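Local coordinates for protein prophenoloxidase b (Marsupenaeus japonicus, PDB 3WKY) that probably oxidises monophenols and o-diphenols, once activated from its proenzyme form, at a type 3 dicopper centre like those of tyrosinases and hemocyanins, at residues A[51-54]-A[55-59]; A[91-94]-A[95-98]; A[130-134]-A[135-139]. All coordinates share one frame; numbering follows the deposited sequence.

Contact 1: A[51-54]-A[55-59]; sequences PELK and AKLGS
A55 makes an i to i+4 bond, its N donating to P51 O at 3.0 Å. The bond is moderately bent, with 147° at the hydrogen, and the methyl CB of A55 also lies against the same carbonyl oxygen. At K56 the spacing is i to i+3: its N reaches L53 O at 2.9 Å, approaching from above the carbonyl plane, 54° out of it. Its CG is anti to the carbonyl carbon (chi1 -71°), which lays the first methylenes along the backbone oxygens of the previous turn, with K56 CG 3.5 Å from E52 O. Beyond CG the chain runs extended, and the charged ends of E52 and K56 do not meet. A type I beta turn from K54 to L57 follows the helical turn 51-54, closed by L57 N donating to K54 O at 3.2 Å. L57 turns back over this turn. L57 CG sits 3.4 Å from L53 O, and L57 CD1 rests 3.9 Å from K54 CA, while L53 CG approaches L57 CD1 more loosely, at 4.5 Å. Both leucines are buried against helices 74-89 and 93-103 of the all-alpha domain, where they share V86; L53 also meets M102 and L57 meets V103. Replacing L57 with an alanine would probably open a gap between the turn and V86, L83 and V103, and remove one of the apolar neighbours of L53. Further on, S59 OG is hydrogen-bonded to D82 of helix 74-89.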
ATOM      1  N   PRO A  51     -27.826  -7.461 -54.292  1.00 45.09           N
ATOM      2  CA  PRO A  51     -28.638  -7.839 -53.128  1.00 48.76           C
ATOM      3  C   PRO A  51     -28.604  -9.341 -52.836  1.00 47.92           C
ATOM      4  O   PRO A  51     -28.710  -9.735 -51.670  1.00 49.59           O
ATOM      5  CB  PRO A  51     -30.049  -7.425 -53.550  1.00 53.06           C
ATOM      6  CG  PRO A  51     -29.828  -6.240 -54.426  1.00 51.55           C
ATOM      7  CD  PRO A  51     -28.527  -6.489 -55.156  1.00 52.65           C
ATOM      8  N   GLU A  52     -28.465 -10.160 -53.876  1.00 49.99           N
ATOM      9  CA  GLU A  52     -28.409 -11.611 -53.719  1.00 54.55           C
ATOM     10  C   GLU A  52     -27.136 -12.034 -52.989  1.00 51.49           C
ATOM     11  O   GLU A  52     -27.150 -12.966 -52.185  1.00 47.29           O
ATOM     12  CB  GLU A  52     -28.474 -12.303 -55.081  1.00 55.66           C
ATOM     13  CG  GLU A  52     -29.772 -12.088 -55.846  1.00 72.70           C
ATOM     14  CD  GLU A  52     -29.767 -12.777 -57.201  1.00 86.41           C
ATOM     15  OE1 GLU A  52     -29.512 -14.000 -57.249  1.00 80.51           O
ATOM     16  OE2 GLU A  52     -30.009 -12.092 -58.219  1.00 87.42           O
ATOM     17  N   LEU A  53     -26.035 -11.352 -53.291  1.00 45.45           N
ATOM     18  CA  LEU A  53     -24.771 -11.599 -52.609  1.00 42.86           C
ATOM     19  C   LEU A  53     -24.837 -11.089 -51.173  1.00 43.21           C
ATOM     20  O   LEU A  53     -24.474 -11.800 -50.237  1.00 39.71           O
ATOM     21  CB  LEU A  53     -23.617 -10.926 -53.351  1.00 44.84           C
ATOM     22  CG  LEU A  53     -22.224 -11.151 -52.755  1.00 37.19           C
ATOM     23  CD1 LEU A  53     -21.940 -12.643 -52.608  1.00 34.92           C
ATOM     24  CD2 LEU A  53     -21.156 -10.482 -53.607  1.00 35.80           C
ATOM     25  N   LYS A  54     -25.319  -9.858 -51.010  1.00 41.01           N
ATOM     26  CA  LYS A  54     -25.421  -9.224 -49.699  1.00 42.32           C
ATOM     27  C   LYS A  54     -26.223 -10.067 -48.708  1.00 45.60           C
ATOM     28  O   LYS A  54     -25.886 -10.142 -47.525  1.00 39.63           O
ATOM     29  CB  LYS A  54     -26.046  -7.830 -49.831  1.00 40.87           C
ATOM     30  CG  LYS A  54     -26.248  -7.108 -48.507  1.00 46.24           C
ATOM     31  CD  LYS A  54     -26.872  -5.731 -48.703  1.00 57.44           C
ATOM     32  CE  LYS A  54     -27.220  -5.079 -47.367  1.00 69.66           C
ATOM     33  NZ  LYS A  54     -28.291  -5.822 -46.638  1.00 73.64           N
ATOM     34  N   ALA A  55     -27.273 -10.715 -49.200  1.00 38.62           N
ATOM     35  CA  ALA A  55     -28.125 -11.541 -48.352  1.00 39.84           C
ATOM     36  C   ALA A  55     -27.385 -12.775 -47.827  1.00 31.10           C
ATOM     37  O   ALA A  55     -27.817 -13.393 -46.856  1.00 37.57           O
ATOM     38  CB  ALA A  55     -29.371 -11.961 -49.114  1.00 38.85           C
ATOM     39  N   LYS A  56     -26.286 -13.135 -48.481  1.00 34.14           N
ATOM     40  CA  LYS A  56     -25.524 -14.319 -48.109  1.00 39.82           C
ATOM     41  C   LYS A  56     -24.390 -14.000 -47.142  1.00 37.13           C
ATOM     42  O   LYS A  56     -23.726 -14.914 -46.653  1.00 30.04           O
ATOM     43  CB  LYS A  56     -24.892 -14.956 -49.348  1.00 35.40           C
ATOM     44  CG  LYS A  56     -25.834 -15.650 -50.307  1.00 44.00           C
ATOM     45  CD  LYS A  56     -25.026 -16.170 -51.492  1.00 45.53           C
ATOM     46  CE  LYS A  56     -25.852 -17.026 -52.431  1.00 54.02           C
ATOM     47  NZ  LYS A  56     -25.025 -17.431 -53.603  1.00 52.58           N
ATOM     48  N   LEU A  57     -24.154 -12.718 -46.884  1.00 29.61           N
ATOM     49  CA  LEU A  57     -22.905 -12.301 -46.242  1.00 33.32           C
ATOM     50  C   LEU A  57     -22.898 -12.352 -44.714  1.00 30.84           C
ATOM     51  O   LEU A  57     -21.864 -12.096 -44.099  1.00 33.61           O
ATOM     52  CB  LEU A  57     -22.471 -10.918 -46.739  1.00 32.62           C
ATOM     53  CG  LEU A  57     -21.968 -10.893 -48.181  1.00 32.98           C
ATOM     54  CD1 LEU A  57     -21.689  -9.472 -48.648  1.00 39.66           C
ATOM     55  CD2 LEU A  57     -20.723 -11.758 -48.327  1.00 35.53           C
ATOM     56  N   GLY A  58     -24.030 -12.699 -44.107  1.00 28.97           N
ATOM     57  CA  GLY A  58     -24.119 -12.757 -42.660  1.00 31.33           C
ATOM     58  C   GLY A  58     -23.729 -11.436 -42.018  1.00 36.92           C
ATOM     59  O   GLY A  58     -24.251 -10.384 -42.387  1.00 32.28           O
ATOM     60  N   SER A  59     -22.791 -11.480 -41.074  1.00 29.05           N
ATOM     61  CA  SER A  59     -22.385 -10.280 -40.349  1.00 32.13           C
ATOM     62  C   SER A  59     -21.134  -9.637 -40.942  1.00 31.04           C
ATOM     63  O   SER A  59     -20.588  -8.702 -40.358  1.00 29.58           O
ATOM     64  CB  SER A  59     -22.127 -10.610 -38.878  1.00 32.04           C
ATOM     65  OG  SER A  59     -21.017 -11.492 -38.753  1.00 28.57           O
TER

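Contact 2: A[91-94]-A[95-98]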
ATOM      1  N   LYS A  91     -19.377 -22.021 -56.047  1.00 42.97           N
ATOM      2  CA  LYS A  91     -19.396 -23.218 -56.877  0.56 38.92           C
ATOM      3  C   LYS A  91     -18.120 -23.421 -57.692  1.00 33.87           C
ATOM      4  O   LYS A  91     -17.817 -24.550 -58.084  1.00 43.80           O
ATOM      5  CB  LYS A  91     -20.637 -23.257 -57.767  0.56 43.12           C
ATOM      6  CG  LYS A  91     -20.776 -22.089 -58.716  0.56 43.68           C
ATOM      7  CD  LYS A  91     -22.144 -22.129 -59.374  0.56 50.60           C
ATOM      8  CE  LYS A  91     -22.140 -21.438 -60.722  0.56 48.27           C
ATOM      9  NZ  LYS A  91     -23.474 -21.553 -61.374  0.56 54.93           N
ATOM     10  N   SER A  92     -17.358 -22.356 -57.919  1.00 35.06           N
ATOM     11  CA  SER A  92     -16.097 -22.481 -58.645  1.00 31.44           C
ATOM     12  C   SER A  92     -15.123 -21.366 -58.291  1.00 32.02           C
ATOM     13  O   SER A  92     -15.512 -20.365 -57.696  1.00 37.82           O
ATOM     14  CB  SER A  92     -16.347 -22.454 -60.156  1.00 42.56           C
ATOM     15  OG  SER A  92     -16.738 -21.154 -60.577  1.00 37.39           O
ATOM     16  N   LEU A  93     -13.863 -21.532 -58.686  1.00 31.69           N
ATOM     17  CA  LEU A  93     -12.865 -20.492 -58.468  1.00 35.60           C
ATOM     18  C   LEU A  93     -13.157 -19.216 -59.261  1.00 39.34           C
ATOM     19  O   LEU A  93     -12.844 -18.114 -58.806  1.00 36.83           O
ATOM     20  CB  LEU A  93     -11.462 -21.014 -58.761  1.00 34.33           C
ATOM     21  CG  LEU A  93     -11.016 -22.145 -57.829  1.00 39.16           C
ATOM     22  CD1 LEU A  93      -9.604 -22.601 -58.148  1.00 35.69           C
ATOM     23  CD2 LEU A  93     -11.130 -21.706 -56.362  1.00 36.93           C
ATOM     24  N   ASN A  94     -13.757 -19.356 -60.440  1.00 42.42           N
ATOM     25  CA  ASN A  94     -14.175 -18.185 -61.211  1.00 46.95           C
ATOM     26  C   ASN A  94     -15.248 -17.391 -60.471  1.00 37.92           C
ATOM     27  O   ASN A  94     -15.186 -16.166 -60.390  1.00 42.12           O
ATOM     28  CB  ASN A  94     -14.672 -18.590 -62.607  1.00 46.97           C
ATOM     29  CG  ASN A  94     -13.533 -18.919 -63.558  1.00 51.42           C
ATOM     30  OD1 ASN A  94     -12.536 -18.200 -63.623  1.00 61.66           O
ATOM     31  ND2 ASN A  94     -13.674 -20.017 -64.296  1.00 62.99           N
ATOM     32  N   VAL A  95     -16.231 -18.101 -59.927  1.00 33.80           N
ATOM     33  CA  VAL A  95     -17.271 -17.467 -59.131  1.00 32.44           C
ATOM     34  C   VAL A  95     -16.701 -16.863 -57.838  1.00 41.44           C
ATOM     35  O   VAL A  95     -17.099 -15.770 -57.423  1.00 35.90           O
ATOM     36  CB  VAL A  95     -18.402 -18.458 -58.814  1.00 41.65           C
ATOM     37  CG1 VAL A  95     -19.340 -17.889 -57.769  1.00 38.35           C
ATOM     38  CG2 VAL A  95     -19.167 -18.813 -60.089  1.00 43.71           C
ATOM     39  N   LEU A  96     -15.764 -17.569 -57.209  1.00 39.37           N
ATOM     40  CA  LEU A  96     -15.087 -17.031 -56.026  1.00 37.79           C
ATOM     41  C   LEU A  96     -14.422 -15.697 -56.361  1.00 35.59           C
ATOM     42  O   LEU A  96     -14.603 -14.708 -55.651  1.00 35.86           O
ATOM     43  CB  LEU A  96     -14.056 -18.030 -55.486  1.00 33.86           C
ATOM     44  CG  LEU A  96     -13.023 -17.516 -54.477  1.00 36.19           C
ATOM     45  CD1 LEU A  96     -13.704 -16.882 -53.292  1.00 32.45           C
ATOM     46  CD2 LEU A  96     -12.111 -18.651 -54.021  1.00 34.59           C
ATOM     47  N   LYS A  97     -13.667 -15.681 -57.454  1.00 31.13           N
ATOM     48  CA  LYS A  97     -13.006 -14.475 -57.933  1.00 36.45           C
ATOM     49  C   LYS A  97     -13.996 -13.321 -58.152  1.00 40.10           C
ATOM     50  O   LYS A  97     -13.713 -12.173 -57.802  1.00 35.17           O
ATOM     51  CB  LYS A  97     -12.252 -14.794 -59.225  1.00 38.78           C
ATOM     52  CG  LYS A  97     -11.605 -13.600 -59.910  1.00 50.48           C
ATOM     53  CD  LYS A  97     -11.027 -13.989 -61.276  1.00 64.21           C
ATOM     54  CE  LYS A  97     -12.048 -13.845 -62.411  1.00 63.45           C
ATOM     55  NZ  LYS A  97     -13.197 -14.797 -62.326  1.00 59.47           N
ATOM     56  N   ASP A  98     -15.162 -13.635 -58.710  1.00 42.97           N
ATOM     57  CA  ASP A  98     -16.192 -12.624 -58.942  1.00 43.57           C
ATOM     58  C   ASP A  98     -16.783 -12.088 -57.641  1.00 39.61           C
ATOM     59  O   ASP A  98     -17.020 -10.887 -57.508  1.00 33.23           O
ATOM     60  CB  ASP A  98     -17.324 -13.185 -59.809  1.00 41.93           C
ATOM     61  CG  ASP A  98     -16.876 -13.518 -61.222  1.00 45.43           C
ATOM     62  OD1 ASP A  98     -15.801 -13.037 -61.649  1.00 45.30           O
ATOM     63  OD2 ASP A  98     -17.615 -14.262 -61.905  1.00 47.01           O
TER
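The carboxylate of D98 has N94 O above one face, 3.2 Å from D98 CG and 3.4 Å from each of OD1 and OD2 of D98; two acceptors meet here, so no bond joins them. K97 NZ also stands off the carboxylate plane, 50° out of it, and forms a salt bridge to D98 OD1 at 3.2 Å. K97 NZ also makes a weak bond to N94 O, 3.1 Å away, which sets a positive charge beside both oxygens and would probably ease their mutual repulsion. The lysine passes the oxygen end of the N94 carboxamide too, where N94 OD1 is 3.7 Å from K97 NZ. Bends at chi3 (89°) and chi4 curl the lysine back to this position. All this sits at the N-terminal end of helix 93-103, whose N-cap is S92. There S92 OG accepts from V95 N at 3.2 Å in a nearly straight bond, while i to i+4 bonds begin with L96 N to S92 O. The methyl V95 CG2 also touches S92 OG. L93 and L96 run alongside each other in the same direction, with L93 CD2 4.0 Å from L96 CD2; L96 continues onto L11 of helix 9-12.

Contact 3: A[130-134]-A[135-139]; sequences DTPPL and PTVLP
A proline-rich loop turns here into the short, weakly bonded helix 134-137. The loop and the turn are packed against helix 193-205, which carries the copper-site histidines H199 and H203: L134 touches S197 and W200, and T131 touches H201. Across the junction, P133 O is gripped twice by T136. T136 OG1 donates to P133 O at 2.7 Å, within the plane of that carbonyl, whereas T136 N, 3.1 Å from P133 O, comes from above that plane in a bent bond. A chi1 of 70° sets OG1 between the backbone N and the carbonyl carbon, so that hydroxyl and amide of one residue reach the same oxygen; T136 CG2 is left to lie near P133 CB at 3.9 Å. The rings of the loop close the apolar side. P132 CG meets V137 CG2 at 3.6 Å, the two side chains crossing, and V137 continues onto L113 of helix 109-122. P135 has no N-H to offer, which costs little in a first helical turn, where amides commonly lack a partner within the helix. The peptide oxygen of T136 is taken by S459 OG, tying the turn to a part of the chain far away in sequence. L134 CD1 and L138 CD1 are 4.2 Å apart. L134 O takes two amides: V137 N from above the carbonyl plane, 61° out of it, and L138 N almost straight along the C=O axis, with L138 N 2.8 Å from L134 O.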
ATOM      1  N   ASP A 130       0.152 -21.278 -51.894  1.00 26.87           N
ATOM      2  CA  ASP A 130      -0.006 -20.360 -53.019  1.00 24.70           C
ATOM      3  C   ASP A 130      -0.484 -18.966 -52.595  1.00 31.45           C
ATOM      4  O   ASP A 130      -0.671 -18.093 -53.442  1.00 30.16           O
ATOM      5  CB  ASP A 130      -0.981 -20.942 -54.050  1.00 28.67           C
ATOM      6  CG  ASP A 130      -0.451 -22.212 -54.699  1.00 36.45           C
ATOM      7  OD1 ASP A 130       0.772 -22.288 -54.911  1.00 28.04           O
ATOM      8  OD2 ASP A 130      -1.252 -23.127 -54.984  1.00 37.56           O
ATOM      9  N   THR A 131      -0.699 -18.753 -51.298  1.00 30.23           N
ATOM     10  CA  THR A 131      -1.050 -17.410 -50.835  1.00 23.32           C
ATOM     11  C   THR A 131       0.212 -16.556 -50.829  1.00 20.23           C
ATOM     12  O   THR A 131       1.308 -17.072 -50.624  1.00 26.78           O
ATOM     13  CB  THR A 131      -1.695 -17.415 -49.432  1.00 21.23           C
ATOM     14  OG1 THR A 131      -0.793 -18.006 -48.492  1.00 24.95           O
ATOM     15  CG2 THR A 131      -2.986 -18.198 -49.440  1.00 23.63           C
ATOM     16  N   PRO A 132       0.073 -15.241 -51.064  1.00 22.27           N
ATOM     17  CA  PRO A 132       1.270 -14.395 -51.017  1.00 26.64           C
ATOM     18  C   PRO A 132       1.782 -14.295 -49.585  1.00 24.68           C
ATOM     19  O   PRO A 132       0.977 -14.441 -48.664  1.00 27.48           O
ATOM     20  CB  PRO A 132       0.756 -13.027 -51.482  1.00 29.03           C
ATOM     21  CG  PRO A 132      -0.722 -13.060 -51.218  1.00 33.41           C
ATOM     22  CD  PRO A 132      -1.140 -14.484 -51.425  1.00 23.39           C
ATOM     23  N   PRO A 133       3.093 -14.063 -49.405  1.00 27.11           N
ATOM     24  CA  PRO A 133       3.644 -13.840 -48.063  1.00 27.07           C
ATOM     25  C   PRO A 133       2.949 -12.637 -47.449  1.00 27.21           C
ATOM     26  O   PRO A 133       2.773 -11.621 -48.132  1.00 23.72           O
ATOM     27  CB  PRO A 133       5.113 -13.493 -48.333  1.00 25.53           C
ATOM     28  CG  PRO A 133       5.406 -14.112 -49.674  1.00 36.42           C
ATOM     29  CD  PRO A 133       4.128 -13.979 -50.452  1.00 30.03           C
ATOM     30  N   LEU A 134       2.544 -12.746 -46.191  1.00 21.12           N
ATOM     31  CA  LEU A 134       1.811 -11.650 -45.566  1.00 19.87           C
ATOM     32  C   LEU A 134       2.534 -10.290 -45.571  1.00 21.13           C
ATOM     33  O   LEU A 134       1.891  -9.261 -45.776  1.00 21.22           O
ATOM     34  CB  LEU A 134       1.353 -12.042 -44.155  1.00 21.76           C
ATOM     35  CG  LEU A 134       0.353 -11.109 -43.468  1.00 20.33           C
ATOM     36  CD1 LEU A 134      -0.946 -10.959 -44.270  1.00 22.99           C
ATOM     37  CD2 LEU A 134       0.059 -11.666 -42.082  1.00 19.67           C
ATOM     38  N   PRO A 135       3.865 -10.268 -45.352  1.00 20.02           N
ATOM     39  CA  PRO A 135       4.487  -8.937 -45.379  1.00 24.20           C
ATOM     40  C   PRO A 135       4.440  -8.233 -46.737  1.00 27.90           C
ATOM     41  O   PRO A 135       4.540  -7.012 -46.758  1.00 23.63           O
ATOM     42  CB  PRO A 135       5.940  -9.215 -44.980  1.00 23.71           C
ATOM     43  CG  PRO A 135       5.856 -10.449 -44.134  1.00 23.47           C
ATOM     44  CD  PRO A 135       4.779 -11.283 -44.790  1.00 22.95           C
ATOM     45  N   THR A 136       4.298  -8.970 -47.838  1.00 25.18           N
ATOM     46  CA  THR A 136       4.186  -8.329 -49.154  1.00 23.24           C
ATOM     47  C   THR A 136       2.795  -7.743 -49.380  1.00 25.40           C
ATOM     48  O   THR A 136       2.595  -6.938 -50.286  1.00 32.32           O
ATOM     49  CB  THR A 136       4.496  -9.316 -50.303  1.00 19.44           C
ATOM     50  OG1 THR A 136       3.439 -10.281 -50.394  1.00 24.39           O
ATOM     51  CG2 THR A 136       5.819 -10.013 -50.053  1.00 25.39           C
ATOM     52  N   VAL A 137       1.842  -8.161 -48.548  1.00 20.94           N
ATOM     53  CA  VAL A 137       0.446  -7.739 -48.638  1.00 21.96           C
ATOM     54  C   VAL A 137       0.132  -6.638 -47.618  1.00 29.03           C
ATOM     55  O   VAL A 137      -0.540  -5.658 -47.934  1.00 23.95           O
ATOM     56  CB  VAL A 137      -0.500  -8.940 -48.395  1.00 27.77           C
ATOM     57  CG1 VAL A 137      -1.951  -8.494 -48.305  1.00 32.79           C
ATOM     58  CG2 VAL A 137      -0.333  -9.977 -49.492  1.00 31.96           C
ATOM     59  N   LEU A 138       0.623  -6.806 -46.390  1.00 22.09           N
ATOM     60  CA  LEU A 138       0.405  -5.813 -45.331  1.00 23.06           C
ATOM     61  C   LEU A 138       1.734  -5.413 -44.703  1.00 22.72           C
ATOM     62  O   LEU A 138       1.971  -5.692 -43.528  1.00 21.54           O
ATOM     63  CB  LEU A 138      -0.522  -6.374 -44.240  1.00 21.87           C
ATOM     64  CG  LEU A 138      -2.007  -6.575 -44.541  1.00 26.83           C
ATOM     65  CD1 LEU A 138      -2.728  -7.230 -43.365  1.00 22.53           C
ATOM     66  CD2 LEU A 138      -2.678  -5.251 -44.893  1.00 23.97           C
ATOM     67  N   PRO A 139       2.621  -4.770 -45.481  1.00 24.19           N
ATOM     68  CA  PRO A 139       3.922  -4.429 -44.899  1.00 18.18           C
ATOM     69  C   PRO A 139       3.825  -3.518 -43.669  1.00 20.33           C
ATOM     70  O   PRO A 139       4.743  -3.558 -42.843  1.00 20.28           O
ATOM     71  CB  PRO A 139       4.661  -3.716 -46.051  1.00 19.82           C
ATOM     72  CG  PRO A 139       3.610  -3.382 -47.055  1.00 24.96           C
ATOM     73  CD  PRO A 139       2.537  -4.400 -46.909  1.00 22.64           C
TER

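Overall arrangement
The three contacts follow one another along the chain without overlap. Contacts 1 and 2 both belong to the all-alpha domain, their centres 16 Å apart with nearest atoms about 6 Å apart. They do not touch, but helix 93-103 joins them: contact 2 forms its N-terminal end, and its later residues V99, M102 and V103 pack on the leucines of contact 1. Contact 3 lies 21 Å from contact 2 and 28 Å from contact 1, centre to centre. Helix 9-12 bridges the gap, touching 91-98 through L11 and E10 and 130-139 through R12. The series thus runs inward from the outlying helices to the layer beside the copper-binding helix 193-205.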